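Local atomic coordinates of mandelate racemase / muconate lactonizing enzyme family protein (Agrobacterium tumefaciens, PDB entry 4DXK), a protein that belongs to the mandelate racemase subgroup of the enolase superfamily and probably acts as a metal-dependent lyase or racemase on a substrate not yet established. Residues 73-78 with 268-273. Residues are numbered along the deposited sequence; the frame is centred on the assembly and turned at random.
Sequences GFRSSG and ETLGSR. With NA (sodium ion), chain C.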
loop_
_atom_site.group_PDB
_atom_site.type_symbol
_atom_site.label_atom_id
_atom_site.label_comp_id
_atom_site.label_asym_id
_atom_site.label_seq_id
_atom_site.Cartn_x
_atom_site.Cartn_y
_atom_site.Cartn_z
ATOM N N GLY A 73 -23.092 1.637 -21.322
ATOM C CA GLY A 73 -22.651 0.441 -22.023
ATOM C C GLY A 73 -21.197 0.430 -22.453
ATOM O O GLY A 73 -20.758 -0.494 -23.141
ATOM N N PHE A 74 -20.442 1.434 -22.031
ATOM C CA PHE A 74 -19.018 1.552 -22.324
ATOM C C PHE A 74 -18.217 0.593 -21.418
ATOM O O PHE A 74 -18.752 0.025 -20.466
ATOM C CB PHE A 74 -18.594 3.011 -22.098
ATOM C CG PHE A 74 -18.840 3.474 -20.705
ATOM C CD1 PHE A 74 -17.895 3.272 -19.709
ATOM C CD2 PHE A 74 -20.054 4.060 -20.360
ATOM C CE1 PHE A 74 -18.137 3.658 -18.404
ATOM C CE2 PHE A 74 -20.296 4.449 -19.057
ATOM C CZ PHE A 74 -19.347 4.248 -18.075
ATOM N N ARG A 75 -16.925 0.441 -21.714
ATOM C CA ARG A 75 -16.020 -0.408 -20.933
ATOM C C ARG A 75 -16.658 -1.778 -20.701
ATOM O O ARG A 75 -16.713 -2.285 -19.580
ATOM C CB ARG A 75 -15.629 0.264 -19.612
ATOM C CG ARG A 75 -14.478 -0.425 -18.864
ATOM C CD ARG A 75 -14.822 -0.550 -17.398
ATOM N NE ARG A 75 -13.772 -1.167 -16.581
ATOM C CZ ARG A 75 -13.745 -2.453 -16.237
ATOM N NH1 ARG A 75 -14.694 -3.284 -16.661
ATOM N NH2 ARG A 75 -12.763 -2.904 -15.464
ATOM N N SER A 76 -17.139 -2.371 -21.788
ATOM C CA SER A 76 -17.840 -3.636 -21.701
ATOM C C SER A 76 -17.762 -4.348 -23.032
ATOM O O SER A 76 -17.250 -3.809 -24.018
ATOM C CB SER A 76 -19.298 -3.411 -21.328
ATOM O OG SER A 76 -20.067 -3.119 -22.479
ATOM N N SER A 77 -18.289 -5.568 -23.049
ATOM C CA SER A 77 -18.428 -6.353 -24.274
ATOM C C SER A 77 -19.906 -6.488 -24.662
ATOM O O SER A 77 -20.290 -7.445 -25.328
ATOM C CB SER A 77 -17.772 -7.720 -24.093
ATOM O OG SER A 77 -18.207 -8.319 -22.886
ATOM N N GLY A 78 -20.719 -5.515 -24.254
ATOM C CA GLY A 78 -22.144 -5.512 -24.560
ATOM C C GLY A 78 -22.468 -5.186 -26.009
ATOM O O GLY A 78 -21.586 -4.946 -26.838
ATOM N N GLU A 268 -11.025 -12.086 -23.210
ATOM C CA GLU A 268 -11.894 -11.797 -24.347
ATOM C C GLU A 268 -13.192 -11.108 -23.915
ATOM O O GLU A 268 -13.861 -10.469 -24.730
ATOM C CB GLU A 268 -12.218 -13.098 -25.088
ATOM C CG GLU A 268 -13.099 -14.055 -24.275
ATOM C CD GLU A 268 -13.211 -15.454 -24.853
ATOM O OE1 GLU A 268 -12.187 -15.996 -25.302
ATOM O OE2 GLU A 268 -14.331 -16.019 -24.847
ATOM N N THR A 269 -13.559 -11.244 -22.644
ATOM C CA THR A 269 -14.814 -10.654 -22.161
ATOM C C THR A 269 -14.714 -9.182 -21.768
ATOM O O THR A 269 -15.742 -8.563 -21.496
ATOM C CB THR A 269 -15.427 -11.435 -20.963
ATOM O OG1 THR A 269 -14.638 -11.236 -19.780
ATOM C CG2 THR A 269 -15.521 -12.922 -21.268
ATOM N N LEU A 270 -13.501 -8.628 -21.735
ATOM C CA LEU A 270 -13.274 -7.246 -21.325
ATOM C C LEU A 270 -13.265 -6.311 -22.523
ATOM O O LEU A 270 -12.748 -6.663 -23.593
ATOM C CB LEU A 270 -11.933 -7.114 -20.586
ATOM C CG LEU A 270 -11.881 -7.751 -19.198
ATOM C CD1 LEU A 270 -10.454 -7.737 -18.671
ATOM C CD2 LEU A 270 -12.818 -7.053 -18.213
ATOM N N GLY A 271 -13.800 -5.108 -22.343
ATOM C CA GLY A 271 -13.847 -4.133 -23.419
ATOM C C GLY A 271 -13.202 -2.796 -23.103
ATOM O O GLY A 271 -13.349 -2.270 -21.997
ATOM N N SER A 272 -12.493 -2.281 -24.104
ATOM C CA SER A 272 -11.860 -0.952 -24.116
ATOM C C SER A 272 -10.526 -0.965 -23.384
ATOM O O SER A 272 -10.276 -1.774 -22.479
ATOM C CB SER A 272 -12.757 0.158 -23.544
ATOM O OG SER A 272 -12.608 0.270 -22.133
ATOM N N ARG A 273 -9.664 -0.031 -23.743
ATOM C CA ARG A 273 -8.377 -0.003 -23.085
ATOM C C ARG A 273 -8.482 0.288 -21.593
ATOM O O ARG A 273 -7.573 -0.056 -20.840
ATOM C CB ARG A 273 -7.433 0.951 -23.799
ATOM C CG ARG A 273 -7.583 2.360 -23.420
ATOM C CD ARG A 273 -6.818 3.213 -24.437
ATOM N NE ARG A 273 -7.687 3.539 -25.562
ATOM C CZ ARG A 273 -7.612 4.667 -26.249
ATOM N NH1 ARG A 273 -6.640 5.539 -26.006
ATOM N NH2 ARG A 273 -8.501 4.902 -27.190
HETATM NA NA NA C . -11.925 -18.098 -24.309
HETATM O O HOH W 1 -14.996 -4.658 -19.802
HETATM O O HOH W 2 -14.135 -18.585 -24.967
HETATM O O HOH W 3 -12.801 -17.508 -22.236
#
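Ser77 and Thr269 meet in a buried loop-to-loop contact between the N-terminal domain and the barrel domain, where the turn leading into helix 79-99 lies against the chain that runs from strand 264-266 to helix 272-281. Ser77 OG donates to Thr269 O at 2.8 Å, the hydroxyl approaching from above the carbonyl plane, 35° out of it. A chi1 of 49° swings this hydroxyl between its own backbone N and carbonyl carbon, and while donating to Thr269 O the same oxygen accepts from the backbone N of Gly73 of a second subunit. Beyond it the two backbones pack closely around Gly271, whose CA lies 3.5 Å from Ser76 O in a nearly straight CA-H...O contact, 171° at the hydrogen. Arg75 CA makes a more bent one to Gly271 O, and a water accepting from Gly271 N bridges, with a weak bond, to Arg75 O. In the two-domain fold of the enolase superfamily, metal ligands sit at or just beyond the C-terminal ends of barrel strands; Glu268, just past strand 264-266, binds the sodium ion through OE1 at 2.3 Å, together with Glu216 and Glu242. Thr269, which takes the bond from Ser77, directly follows this ligand in sequence. The Arg75 side chain passes Ser272, with its CG 3.8 Å from Ser272 OG, and packs on Ala275 of helix 272-281; its NH2 forms a salt bridge with Asp278 OD2. Within 73-78, Ser76 OG accepts from Gly78 N at 3.1 Å, an ST turn just ahead of helix 79-99, and donates to Gly73 O.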